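Local coordinates for protein putative esterase Rv1847/MT1895 (Mycobacterium tuberculosis, PDB 3S4K) that probably hydrolyses acyl-CoA thioesters as a hotdog-fold member of the PaaI thioesterase family, perhaps 1,4-dihydroxy-2-naphthoyl-CoA among them, at residues Leu41-Lys46 and Gly100-Thr105; Arg95-Gly100 and Arg128-Gly133; Gly82-Val87 and Leu137-Ala142; Met69-Trp74 and Gln116-Thr121. All blocks are in the same frame, centred on the assembly; numbering follows the deposited sequence. Where two conformers were deposited one is given.

Contact 1: residues Leu41-Lys46 and Gly100-Thr105; sequences LDVRPK and GMVYGT
Leu41 and Val102 face each other on two neighbouring antiparallel strands, 36-43 and 100-108, in the curved sheet of a hotdog fold. They form a hydrogen-bonded pair. Leu41 N donates to Val102 O over 3.0 Å. In return Val102 N reaches Leu41 O at 2.9 Å, almost along the C=O axis. The two side chains run alongside each other in the same direction, with Leu41 CD1 3.7 Å from Val102 CG2. Val43 stands on the same face and meets Val102 at a slant, its CG2 4.1 Å from Val102 CG1. This face is turned to helix 56-75, where Met62 touches both Leu41 and Val102.

Asp42 and Met101 occupy the other face as a non-hydrogen-bonded pair. Their side chains are nearly perpendicular. The Met101 chain is bent twice, at chi2 (-73°) and chi3 (-61°). The bends fold the thioether back over strand 36-43, so that SD lies 3.6 Å from Asp42 CB and CE comes near Leu41 O.

Next along, Val43 N donates to Gly100 O. A water bridges here with three bonds. It accepts from Gly100 N at 2.8 Å, donates to Val43 O at 2.7 Å, and gives its other hydrogen to Asp42 OD1 at 2.8 Å.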
loop_
_atom_site.group_PDB
_atom_site.type_symbol
_atom_site.label_atom_id
_atom_site.label_comp_id
_atom_site.label_asym_id
_atom_site.label_seq_id
_atom_site.Cartn_x
_atom_site.Cartn_y
_atom_site.Cartn_z
ATOM N N LEU A 41 -3.687 -2.478 14.460
ATOM C CA LEU A 41 -3.609 -3.916 14.191
ATOM C C LEU A 41 -2.423 -4.533 14.908
ATOM O O LEU A 41 -1.467 -3.847 15.304
ATOM C CB LEU A 41 -3.564 -4.240 12.683
ATOM C CG LEU A 41 -2.373 -3.837 11.800
ATOM C CD1 LEU A 41 -1.132 -4.703 12.027
ATOM C CD2 LEU A 41 -2.783 -3.862 10.314
ATOM N N ASP A 42 -2.524 -5.844 15.106
ATOM C CA ASP A 42 -1.449 -6.613 15.708
ATOM C C ASP A 42 -0.595 -7.132 14.572
ATOM O O ASP A 42 -1.117 -7.684 13.610
ATOM C CB ASP A 42 -2.028 -7.795 16.512
ATOM C CG ASP A 42 -0.999 -8.507 17.390
ATOM O OD1 ASP A 42 0.016 -7.916 17.810
ATOM O OD2 ASP A 42 -1.240 -9.698 17.697
ATOM N N VAL A 43 0.711 -6.954 14.677
ATOM C CA VAL A 43 1.623 -7.535 13.703
ATOM C C VAL A 43 1.725 -9.033 13.930
ATOM O O VAL A 43 2.174 -9.473 14.989
ATOM C CB VAL A 43 3.012 -6.889 13.753
ATOM C CG1 VAL A 43 3.970 -7.635 12.786
ATOM C CG2 VAL A 43 2.904 -5.401 13.421
ATOM N N ARG A 44 1.251 -9.804 12.951
ATOM C CA ARG A 44 1.276 -11.262 13.002
ATOM C C ARG A 44 2.200 -11.798 11.909
ATOM O O ARG A 44 2.530 -11.084 10.957
ATOM C CB ARG A 44 -0.135 -11.815 12.782
ATOM N N PRO A 45 2.620 -13.069 12.025
ATOM C CA PRO A 45 3.520 -13.631 11.016
ATOM C C PRO A 45 3.055 -13.508 9.573
ATOM O O PRO A 45 3.892 -13.301 8.693
ATOM C CB PRO A 45 3.630 -15.104 11.448
ATOM C CG PRO A 45 3.581 -15.020 12.887
ATOM C CD PRO A 45 2.582 -13.926 13.223
ATOM N N LYS A 46 1.748 -13.613 9.326
ATOM C CA LYS A 46 1.197 -13.491 7.973
ATOM C C LYS A 46 1.385 -12.105 7.364
ATOM O O LYS A 46 1.159 -11.908 6.148
ATOM C CB LYS A 46 -0.295 -13.824 7.975
ATOM C CG LYS A 46 -1.190 -12.757 8.592
ATOM C CD LYS A 46 -2.669 -13.100 8.430
ATOM C CE LYS A 46 -3.556 -12.156 9.220
ATOM N NZ LYS A 46 -3.455 -12.413 10.685
ATOM N N GLY A 100 4.203 -7.028 17.755
ATOM C CA GLY A 100 3.525 -6.011 18.569
ATOM C C GLY A 100 2.446 -5.274 17.805
ATOM O O GLY A 100 2.259 -5.492 16.602
ATOM N N MET A 101 1.758 -4.376 18.501
ATOM C CA MET A 101 0.665 -3.587 17.920
ATOM C C MET A 101 1.219 -2.345 17.229
ATOM O O MET A 101 2.224 -1.773 17.660
ATOM C CB MET A 101 -0.294 -3.117 19.030
ATOM C CG MET A 101 -1.016 -4.237 19.768
ATOM S SD MET A 101 -2.312 -5.011 18.793
ATOM C CE MET A 101 -3.454 -3.658 18.470
ATOM N N VAL A 102 0.539 -1.928 16.164
ATOM C CA VAL A 102 0.791 -0.641 15.511
ATOM C C VAL A 102 -0.525 0.118 15.456
ATOM O O VAL A 102 -1.598 -0.488 15.412
ATOM C CB VAL A 102 1.438 -0.792 14.110
ATOM C CG1 VAL A 102 2.854 -1.378 14.257
ATOM C CG2 VAL A 102 0.563 -1.635 13.172
ATOM N N TYR A 103 -0.424 1.450 15.474
ATOM C CA TYR A 103 -1.539 2.336 15.699
ATOM C C TYR A 103 -1.422 3.492 14.712
ATOM O O TYR A 103 -0.360 4.131 14.633
ATOM C CB TYR A 103 -1.422 2.902 17.122
ATOM C CG TYR A 103 -1.476 1.851 18.212
ATOM C CD1 TYR A 103 -0.317 1.241 18.714
ATOM C CD2 TYR A 103 -2.704 1.474 18.754
ATOM C CE1 TYR A 103 -0.398 0.266 19.725
ATOM C CE2 TYR A 103 -2.779 0.509 19.736
ATOM C CZ TYR A 103 -1.634 -0.073 20.222
ATOM O OH TYR A 103 -1.777 -1.047 21.188
ATOM N N GLY A 104 -2.480 3.748 13.940
ATOM C CA GLY A 104 -2.505 4.882 13.012
ATOM C C GLY A 104 -3.519 5.948 13.347
ATOM O O GLY A 104 -4.616 5.641 13.823
ATOM N N THR A 105 -3.162 7.203 13.089
ATOM C CA THR A 105 -4.065 8.336 13.226
ATOM C C THR A 105 -4.059 9.149 11.938
ATOM O O THR A 105 -2.986 9.479 11.449
ATOM C CB THR A 105 -3.589 9.260 14.341
ATOM O OG1 THR A 105 -3.621 8.570 15.593
ATOM C CG2 THR A 105 -4.457 10.519 14.425
HETATM O O HOH W 1 2.504 -9.250 17.700
#

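Contact 2: residues Arg95-Gly100 and Arg128-Gly133; sequences RSISSG and RVVARG. With EDO (1,2-ethanediol), chain H.
A classic beta bulge, in which Val130 and Ala131 both face Ile122, marks the start of strand 129-140, and Arg95 meets the strand there. Arg95 lies in the loop after strand 83-93. Val94, just before it, also bonds to the backbone of Val130. Arg95 N donates to Val130 O at 3.3 Å. The bond is long and arrives well to the side of the carbonyl, with a C=O...N angle of 118°.

The two arginines meet at the surface. The Arg95 chain runs out straight and then turns at chi3 (-74°), which lays its guanidinium against the arm of Arg128. Arg128 CD sits over one face of that group, 3.6 Å from Arg95 NE. The two guanidinium planes are 73° apart. The charges are close but not touching, and exposure to solvent probably eases their repulsion. A water donates to Val129 O at 2.8 Å and accepts a weak bond from Arg95 NE.

Deeper in, Ile97 lies roughly square across Val130, with Ile97 CG2 4.0 Å from Val130 CG1. Ser96 CB turns away from strand 129-140, and Ser96 OG is hydrogen-bonded to O2 of a 1,2-ethanediol at 2.9 Å. This molecule, probably from the crystallisation liquor, also binds Gly86 N of the second subunit.

Tyr59 of helix 56-75 packs on both Ile97 and Val130, while Asp124, just after strand 115-123, touches the same two residues.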
loop_
_atom_site.group_PDB
_atom_site.type_symbol
_atom_site.label_atom_id
_atom_site.label_comp_id
_atom_site.label_asym_id
_atom_site.label_seq_id
_atom_site.Cartn_x
_atom_site.Cartn_y
_atom_site.Cartn_z
ATOM N N ARG A 95 10.732 2.671 9.932
ATOM C CA ARG A 95 11.375 1.735 10.858
ATOM C C ARG A 95 10.789 0.349 10.678
ATOM O O ARG A 95 9.586 0.194 10.507
ATOM C CB ARG A 95 11.184 2.181 12.320
ATOM C CG ARG A 95 11.929 1.308 13.352
ATOM C CD ARG A 95 11.824 1.859 14.767
ATOM N NE ARG A 95 12.649 3.044 14.969
ATOM C CZ ARG A 95 13.970 3.017 15.124
ATOM N NH1 ARG A 95 14.621 1.864 15.089
ATOM N NH2 ARG A 95 14.638 4.147 15.307
ATOM N N SER A 96 11.671 -0.652 10.721
ATOM C CA SER A 96 11.323 -2.059 10.572
ATOM C C SER A 96 11.107 -2.737 11.934
ATOM O O SER A 96 12.002 -2.756 12.790
ATOM C CB SER A 96 12.433 -2.813 9.820
ATOM O OG SER A 96 12.549 -2.353 8.490
ATOM N N ILE A 97 9.917 -3.296 12.113
ATOM C CA ILE A 97 9.579 -4.086 13.304
ATOM C C ILE A 97 9.025 -5.448 12.865
ATOM O O ILE A 97 8.706 -5.636 11.698
ATOM C CB ILE A 97 8.569 -3.350 14.217
ATOM C CG1 ILE A 97 7.202 -3.177 13.530
ATOM C CG2 ILE A 97 9.140 -1.985 14.653
ATOM C CD1 ILE A 97 6.050 -2.636 14.447
ATOM N N SER A 98 8.945 -6.389 13.812
ATOM C CA SER A 98 8.567 -7.774 13.540
ATOM C C SER A 98 7.374 -8.299 14.342
ATOM O O SER A 98 6.907 -9.424 14.086
ATOM C CB SER A 98 9.764 -8.670 13.839
ATOM O OG SER A 98 10.741 -8.509 12.846
ATOM N N SER A 99 6.926 -7.526 15.333
ATOM C CA SER A 99 5.844 -7.943 16.219
ATOM C C SER A 99 5.271 -6.760 17.002
ATOM O O SER A 99 5.797 -5.638 16.937
ATOM C CB SER A 99 6.353 -9.007 17.200
ATOM O OG SER A 99 7.222 -8.439 18.165
ATOM N N GLY A 100 4.203 -7.028 17.755
ATOM C CA GLY A 100 3.525 -6.011 18.569
ATOM C C GLY A 100 2.446 -5.274 17.805
ATOM O O GLY A 100 2.259 -5.492 16.602
ATOM N N ARG A 128 7.338 5.093 18.459
ATOM C CA ARG A 128 8.203 5.415 17.331
ATOM C C ARG A 128 7.408 5.277 16.038
ATOM O O ARG A 128 6.616 4.339 15.874
ATOM C CB ARG A 128 9.454 4.503 17.290
ATOM C CG ARG A 128 10.376 4.697 18.497
ATOM C CD ARG A 128 11.675 3.956 18.364
ATOM N NE ARG A 128 12.661 4.415 19.347
ATOM C CZ ARG A 128 12.748 3.979 20.608
ATOM N NH1 ARG A 128 11.891 3.078 21.081
ATOM N NH2 ARG A 128 13.699 4.450 21.410
ATOM N N VAL A 129 7.624 6.221 15.133
ATOM C CA VAL A 129 6.962 6.169 13.837
ATOM C C VAL A 129 7.579 5.049 13.009
ATOM O O VAL A 129 8.800 4.984 12.840
ATOM C CB VAL A 129 7.069 7.516 13.090
ATOM C CG1 VAL A 129 6.454 7.426 11.703
ATOM C CG2 VAL A 129 6.377 8.641 13.884
ATOM N N VAL A 130 6.715 4.177 12.500
ATOM C CA VAL A 130 7.106 3.091 11.596
ATOM C C VAL A 130 6.796 3.391 10.133
ATOM O O VAL A 130 7.552 2.945 9.251
ATOM C CB VAL A 130 6.525 1.695 12.027
ATOM C CG1 VAL A 130 7.103 1.260 13.374
ATOM C CG2 VAL A 130 5.020 1.687 12.076
ATOM N N ALA A 131 5.735 4.145 9.863
ATOM C CA ALA A 131 5.366 4.573 8.509
ATOM C C ALA A 131 4.496 5.824 8.602
ATOM O O ALA A 131 3.840 6.053 9.637
ATOM C CB ALA A 131 4.639 3.441 7.751
ATOM N N ARG A 132 4.482 6.632 7.545
ATOM C CA ARG A 132 3.696 7.877 7.504
ATOM C C ARG A 132 3.338 8.089 6.056
ATOM O O ARG A 132 4.187 7.886 5.192
ATOM C CB ARG A 132 4.535 9.036 8.044
ATOM C CG ARG A 132 3.914 10.444 8.055
ATOM C CD ARG A 132 5.014 11.479 8.389
ATOM N NE ARG A 132 4.485 12.820 8.647
ATOM C CZ ARG A 132 4.148 13.689 7.701
ATOM N NH1 ARG A 132 4.266 13.363 6.417
ATOM N NH2 ARG A 132 3.682 14.887 8.032
ATOM N N GLY A 133 2.105 8.476 5.775
ATOM C CA GLY A 133 1.666 8.569 4.383
ATOM C C GLY A 133 0.569 9.594 4.186
ATOM O O GLY A 133 -0.108 9.983 5.152
HETATM C C1 EDO H . 10.011 -1.384 3.917
HETATM O O1 EDO H . 10.648 -2.443 3.169
HETATM C C2 EDO H . 9.663 -1.842 5.329
HETATM O O2 EDO H . 10.824 -2.120 6.123
HETATM O O HOH W 2 11.040 5.916 14.233
#

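Contact 3: residues Gly82-Val87 and Leu137-Ala142; sequences GSVVGV and LQNLEA. With EDO (1,2-ethanediol), chain C.
Leu137, Leu140 and Val85 bury the most surface where strands 83-93 and 129-140 run antiparallel. Leu137 points to the inner side. Its CD2 lies 3.8 Å from Val84 CG2, and the two side chains meet at a slant. Ser68 and Ala71 of helix 56-75 and Trp118 also pack on Leu137.

Leu140 and Val85 lie on the other face. Leu140 CD1 is 3.9 Å from Val85 CG1, and Leu140 CB rests 3.5 Å from Ser83 OG. Val85 CG1 lies between its own backbone N and carbonyl carbon (chi1 58°), which brings it to 3.5 Å from Gln138 CB. Those two side chains run side by side.

The pairing belongs to the hotdog sheet. Val85 N donates to Gln138 O and Gln138 N to Val85 O, both in the carbonyl plane. Ser83 and Leu140 exchange a second pair of bonds. Val87 makes backbone hydrogen bonds to the second subunit. Nearby, Gly86 N donates to O1 of a 1,2-ethanediol at 3.0 Å, and the same molecule binds Ser96 OG of the second subunit.

At the far end a water donates to Glu141 O at 2.8 Å and is hydrogen-bonded to Ser83 OG at 2.8 Å.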
loop_
_atom_site.group_PDB
_atom_site.type_symbol
_atom_site.label_atom_id
_atom_site.label_comp_id
_atom_site.label_asym_id
_atom_site.label_seq_id
_atom_site.Cartn_x
_atom_site.Cartn_y
_atom_site.Cartn_z
ATOM N N GLY A 82 -21.956 12.306 -0.234
ATOM C CA GLY A 82 -21.500 11.475 -1.362
ATOM C C GLY A 82 -20.572 10.343 -0.935
ATOM O O GLY A 82 -20.690 9.796 0.166
ATOM N N SER A 83 -19.655 9.969 -1.823
ATOM C CA SER A 83 -18.688 8.920 -1.526
ATOM C C SER A 83 -17.291 9.390 -1.922
ATOM O O SER A 83 -17.112 10.489 -2.461
ATOM C CB SER A 83 -19.044 7.619 -2.241
ATOM O OG SER A 83 -19.113 7.823 -3.628
ATOM N N VAL A 84 -16.307 8.569 -1.615
ATOM C CA VAL A 84 -14.913 8.909 -1.927
ATOM C C VAL A 84 -14.199 7.788 -2.653
ATOM O O VAL A 84 -14.521 6.608 -2.505
ATOM C CB VAL A 84 -14.102 9.320 -0.660
ATOM C CG1 VAL A 84 -14.788 10.467 0.066
ATOM C CG2 VAL A 84 -13.952 8.142 0.323
ATOM N N VAL A 85 -13.200 8.172 -3.428
ATOM C CA VAL A 85 -12.367 7.220 -4.137
ATOM C C VAL A 85 -10.931 7.661 -4.033
ATOM O O VAL A 85 -10.620 8.821 -4.268
ATOM C CB VAL A 85 -12.805 7.097 -5.619
ATOM C CG1 VAL A 85 -12.748 8.441 -6.335
ATOM C CG2 VAL A 85 -11.931 6.070 -6.362
ATOM N N GLY A 86 -10.052 6.749 -3.637
ATOM C CA GLY A 86 -8.642 7.104 -3.597
ATOM C C GLY A 86 -8.081 7.377 -4.984
ATOM O O GLY A 86 -8.431 6.684 -5.961
ATOM N N VAL A 87 -7.206 8.370 -5.077
ATOM C CA VAL A 87 -6.427 8.537 -6.316
ATOM C C VAL A 87 -4.923 8.468 -6.115
ATOM O O VAL A 87 -4.225 8.124 -7.053
ATOM C CB VAL A 87 -6.823 9.779 -7.145
ATOM C CG1 VAL A 87 -8.302 9.705 -7.539
ATOM C CG2 VAL A 87 -6.491 11.076 -6.361
ATOM N N LEU A 137 -7.884 11.846 -2.175
ATOM C CA LEU A 137 -9.159 11.255 -2.550
ATOM C C LEU A 137 -9.976 12.227 -3.386
ATOM O O LEU A 137 -9.901 13.429 -3.195
ATOM C CB LEU A 137 -9.957 10.855 -1.305
ATOM C CG LEU A 137 -9.282 9.808 -0.411
ATOM C CD1 LEU A 137 -8.633 10.507 0.788
ATOM C CD2 LEU A 137 -10.243 8.640 -0.018
ATOM N N GLN A 138 -10.781 11.669 -4.286
ATOM C CA GLN A 138 -11.830 12.394 -4.964
ATOM C C GLN A 138 -13.149 12.243 -4.225
ATOM O O GLN A 138 -13.519 11.132 -3.833
ATOM C CB GLN A 138 -12.024 11.817 -6.379
ATOM C CG GLN A 138 -11.355 12.578 -7.425
ATOM C CD GLN A 138 -11.668 12.072 -8.836
ATOM O OE1 GLN A 138 -12.713 11.447 -9.117
ATOM N NE2 GLN A 138 -10.761 12.351 -9.726
ATOM N N ASN A 139 -13.868 13.346 -4.051
ATOM C CA ASN A 139 -15.247 13.294 -3.583
ATOM C C ASN A 139 -16.161 13.029 -4.778
ATOM O O ASN A 139 -16.029 13.684 -5.791
ATOM C CB ASN A 139 -15.633 14.617 -2.938
ATOM C CG ASN A 139 -14.808 14.924 -1.691
ATOM O OD1 ASN A 139 -14.433 14.015 -0.935
ATOM N ND2 ASN A 139 -14.522 16.214 -1.474
ATOM N N LEU A 140 -17.090 12.091 -4.635
ATOM C CA LEU A 140 -18.023 11.720 -5.691
ATOM C C LEU A 140 -19.409 12.100 -5.240
ATOM O O LEU A 140 -19.771 11.842 -4.100
ATOM C CB LEU A 140 -17.977 10.218 -5.909
ATOM C CG LEU A 140 -16.628 9.648 -6.326
ATOM C CD1 LEU A 140 -16.672 8.105 -6.277
ATOM C CD2 LEU A 140 -16.230 10.160 -7.710
ATOM N N GLU A 141 -20.190 12.695 -6.131
ATOM C CA GLU A 141 -21.504 13.194 -5.737
ATOM C C GLU A 141 -22.494 12.070 -5.465
ATOM O O GLU A 141 -22.335 10.955 -5.949
ATOM C CB GLU A 141 -22.075 14.106 -6.816
ATOM C CG GLU A 141 -22.467 13.379 -8.098
ATOM C CD GLU A 141 -22.633 14.335 -9.254
ATOM O OE1 GLU A 141 -23.093 15.487 -9.007
ATOM O OE2 GLU A 141 -22.296 13.949 -10.395
ATOM N N ALA A 142 -23.535 12.433 -4.720
ATOM C CA ALA A 142 -24.655 11.569 -4.405
ATOM C C ALA A 142 -25.836 11.980 -5.271
ATOM O O ALA A 142 -25.842 13.081 -5.831
ATOM C CB ALA A 142 -25.016 11.727 -2.940
HETATM C C1 EDO C . -9.113 3.583 -4.630
HETATM O O1 EDO C . -10.088 3.777 -3.581
HETATM C C2 EDO C . -9.369 2.277 -5.384
HETATM O O2 EDO C . -10.470 2.374 -6.299
HETATM O O HOH W 3 -21.695 8.795 -4.312
#

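Contact 4: residues Met69-Trp74 and Gln116-Thr121; sequences MAAFAW and QLWLVT
Helix 69-74 passes over strand 116-121 with the two axes 9.3 Å apart at closest approach and their directions 135° apart, and Ala71 and Gln116 have the nearest CA atoms. Trp118 lies flat against the helix. Ala70 CB is 3.6 Å from the centroid of its six-membered ring and 8° off the ring normal, a CH-pi contact. Ala71 CB comes at a slant, 3.5 Å from Trp118 NE1, while Trp74 CB stands at the ring edge.

Here the central helix of the hotdog fold meets the sheet that wraps round it, and small alanines let the indole come close. Gln116 is the polar link. Its NE2 donates to Ala71 O at 3.0 Å, from above the carbonyl plane but within its own amide plane. Its OE1 accepts from Trp118 NE1 at 2.9 Å. NE2 also bonds to Asn139 OD1. Three bonds thus fix the rotation of this buried amide.

The Trp74 ring swings towards Gln116 because its CG is anti to the backbone N. Gln116 NE2 lies at its edge, 3.6 Å from Trp74 CE3, and the ring and amide planes are 63° apart. Arg111 touches Trp74, Gln116 and Trp118.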
loop_
_atom_site.group_PDB
_atom_site.type_symbol
_atom_site.label_atom_id
_atom_site.label_comp_id
_atom_site.label_asym_id
_atom_site.label_seq_id
_atom_site.Cartn_x
_atom_site.Cartn_y
_atom_site.Cartn_z
ATOM N N MET A 69 -11.729 6.278 5.466
ATOM C CA MET A 69 -12.879 6.297 6.370
ATOM C C MET A 69 -13.067 7.701 6.970
ATOM O O MET A 69 -14.200 8.196 7.061
ATOM C CB MET A 69 -12.751 5.229 7.466
ATOM C CG MET A 69 -12.780 3.800 6.925
ATOM S SD MET A 69 -14.319 3.355 6.072
ATOM C CE MET A 69 -15.434 3.831 7.330
ATOM N N ALA A 70 -11.962 8.361 7.321
ATOM C CA ALA A 70 -12.016 9.754 7.785
ATOM C C ALA A 70 -12.657 10.630 6.691
ATOM O O ALA A 70 -13.524 11.490 6.959
ATOM C CB ALA A 70 -10.609 10.272 8.143
ATOM N N ALA A 71 -12.227 10.405 5.455
ATOM C CA ALA A 71 -12.694 11.213 4.322
ATOM C C ALA A 71 -14.185 11.030 4.090
ATOM O O ALA A 71 -14.914 11.989 3.859
ATOM C CB ALA A 71 -11.884 10.890 3.069
ATOM N N PHE A 72 -14.648 9.790 4.185
ATOM C CA PHE A 72 -16.062 9.517 4.030
ATOM C C PHE A 72 -16.863 10.162 5.164
ATOM O O PHE A 72 -17.913 10.748 4.935
ATOM C CB PHE A 72 -16.291 8.029 4.014
ATOM C CG PHE A 72 -17.704 7.655 3.771
ATOM C CD1 PHE A 72 -18.166 7.446 2.478
ATOM C CD2 PHE A 72 -18.586 7.494 4.838
ATOM C CE1 PHE A 72 -19.496 7.077 2.242
ATOM C CE2 PHE A 72 -19.916 7.131 4.610
ATOM C CZ PHE A 72 -20.374 6.934 3.312
ATOM N N ALA A 73 -16.350 10.065 6.385
ATOM C CA ALA A 73 -17.014 10.682 7.518
ATOM C C ALA A 73 -17.133 12.190 7.362
ATOM O O ALA A 73 -18.179 12.748 7.650
ATOM C CB ALA A 73 -16.304 10.331 8.846
ATOM N N TRP A 74 -16.075 12.855 6.924
ATOM C CA TRP A 74 -16.144 14.297 6.742
ATOM C C TRP A 74 -17.139 14.648 5.627
ATOM O O TRP A 74 -17.975 15.539 5.798
ATOM C CB TRP A 74 -14.771 14.889 6.440
ATOM C CG TRP A 74 -14.824 16.355 6.241
ATOM C CD1 TRP A 74 -14.840 17.309 7.212
ATOM C CD2 TRP A 74 -14.925 17.043 4.990
ATOM N NE1 TRP A 74 -14.900 18.573 6.637
ATOM C CE2 TRP A 74 -14.953 18.426 5.274
ATOM C CE3 TRP A 74 -14.955 16.625 3.649
ATOM C CZ2 TRP A 74 -15.051 19.386 4.275
ATOM C CZ3 TRP A 74 -15.034 17.603 2.647
ATOM C CH2 TRP A 74 -15.082 18.956 2.970
ATOM N N GLN A 116 -9.947 15.615 -1.175
ATOM C CA GLN A 116 -9.416 15.641 0.165
ATOM C C GLN A 116 -8.007 15.085 0.176
ATOM O O GLN A 116 -7.653 14.211 -0.626
ATOM C CB GLN A 116 -10.289 14.876 1.177
ATOM C CG GLN A 116 -11.775 15.117 1.062
ATOM C CD GLN A 116 -12.562 14.426 2.143
ATOM O OE1 GLN A 116 -12.136 14.406 3.317
ATOM N NE2 GLN A 116 -13.715 13.844 1.770
ATOM N N LEU A 117 -7.228 15.572 1.131
ATOM C CA LEU A 117 -5.894 15.097 1.359
ATOM C C LEU A 117 -5.757 14.841 2.870
ATOM O O LEU A 117 -5.975 15.759 3.686
ATOM C CB LEU A 117 -4.876 16.112 0.802
ATOM C CG LEU A 117 -3.408 15.687 0.853
ATOM C CD1 LEU A 117 -3.137 14.558 -0.112
ATOM C CD2 LEU A 117 -2.455 16.858 0.611
ATOM N N TRP A 118 -5.404 13.609 3.250
ATOM C CA TRP A 118 -5.271 13.190 4.647
ATOM C C TRP A 118 -3.867 12.646 4.931
ATOM O O TRP A 118 -3.286 11.971 4.084
ATOM C CB TRP A 118 -6.282 12.090 5.007
ATOM C CG TRP A 118 -7.696 12.619 5.082
ATOM C CD1 TRP A 118 -8.547 12.814 4.056
ATOM C CD2 TRP A 118 -8.393 13.023 6.263
ATOM N NE1 TRP A 118 -9.750 13.303 4.507
ATOM C CE2 TRP A 118 -9.675 13.466 5.863
ATOM C CE3 TRP A 118 -8.055 13.070 7.617
ATOM C CZ2 TRP A 118 -10.631 13.921 6.781
ATOM C CZ3 TRP A 118 -8.989 13.555 8.512
ATOM C CH2 TRP A 118 -10.266 13.963 8.092
ATOM N N LEU A 119 -3.329 12.965 6.114
ATOM C CA LEU A 119 -2.059 12.425 6.616
ATOM C C LEU A 119 -2.354 11.331 7.646
ATOM O O LEU A 119 -3.156 11.531 8.569
ATOM C CB LEU A 119 -1.252 13.524 7.309
ATOM C CG LEU A 119 -0.070 13.054 8.144
ATOM C CD1 LEU A 119 0.978 12.458 7.227
ATOM C CD2 LEU A 119 0.523 14.235 8.926
ATOM N N VAL A 120 -1.692 10.189 7.499
ATOM C CA VAL A 120 -1.814 9.098 8.455
ATOM C C VAL A 120 -0.424 8.730 8.938
ATOM O O VAL A 120 0.485 8.498 8.125
ATOM C CB VAL A 120 -2.473 7.867 7.822
ATOM C CG1 VAL A 120 -2.654 6.753 8.871
ATOM C CG2 VAL A 120 -3.800 8.252 7.144
ATOM N N THR A 121 -0.270 8.673 10.262
ATOM C CA THR A 121 1.009 8.352 10.907
ATOM C C THR A 121 0.815 7.062 11.693
ATOM O O THR A 121 -0.101 6.959 12.525
ATOM C CB THR A 121 1.501 9.488 11.843
ATOM O OG1 THR A 121 1.491 10.729 11.125
ATOM C CG2 THR A 121 2.927 9.201 12.416
#

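From the N terminus, strand 36-43 opens the loop that contact 1 closes at 100-105. Helix 56-75 follows, and its last turns begin contact 4, closed at 116-121. Strand 83-93 then opens contact 3, closed last at 137-142. The loop after that strand opens contact 2, closed at 128-133, so contact 2 lies wholly within contact 3. Every other pair crosses. Contacts 1 and 2 share Gly100. Contact 4 touches contact 1 through Thr105 and Thr121, and contact 3 through Gln116 with Leu137 and Asn139. Contacts 1 and 3 pair neighbouring strands, contact 2 holds the loop after strand 83-93 to strand 129-140, and contact 4 fastens the helix to the sheet.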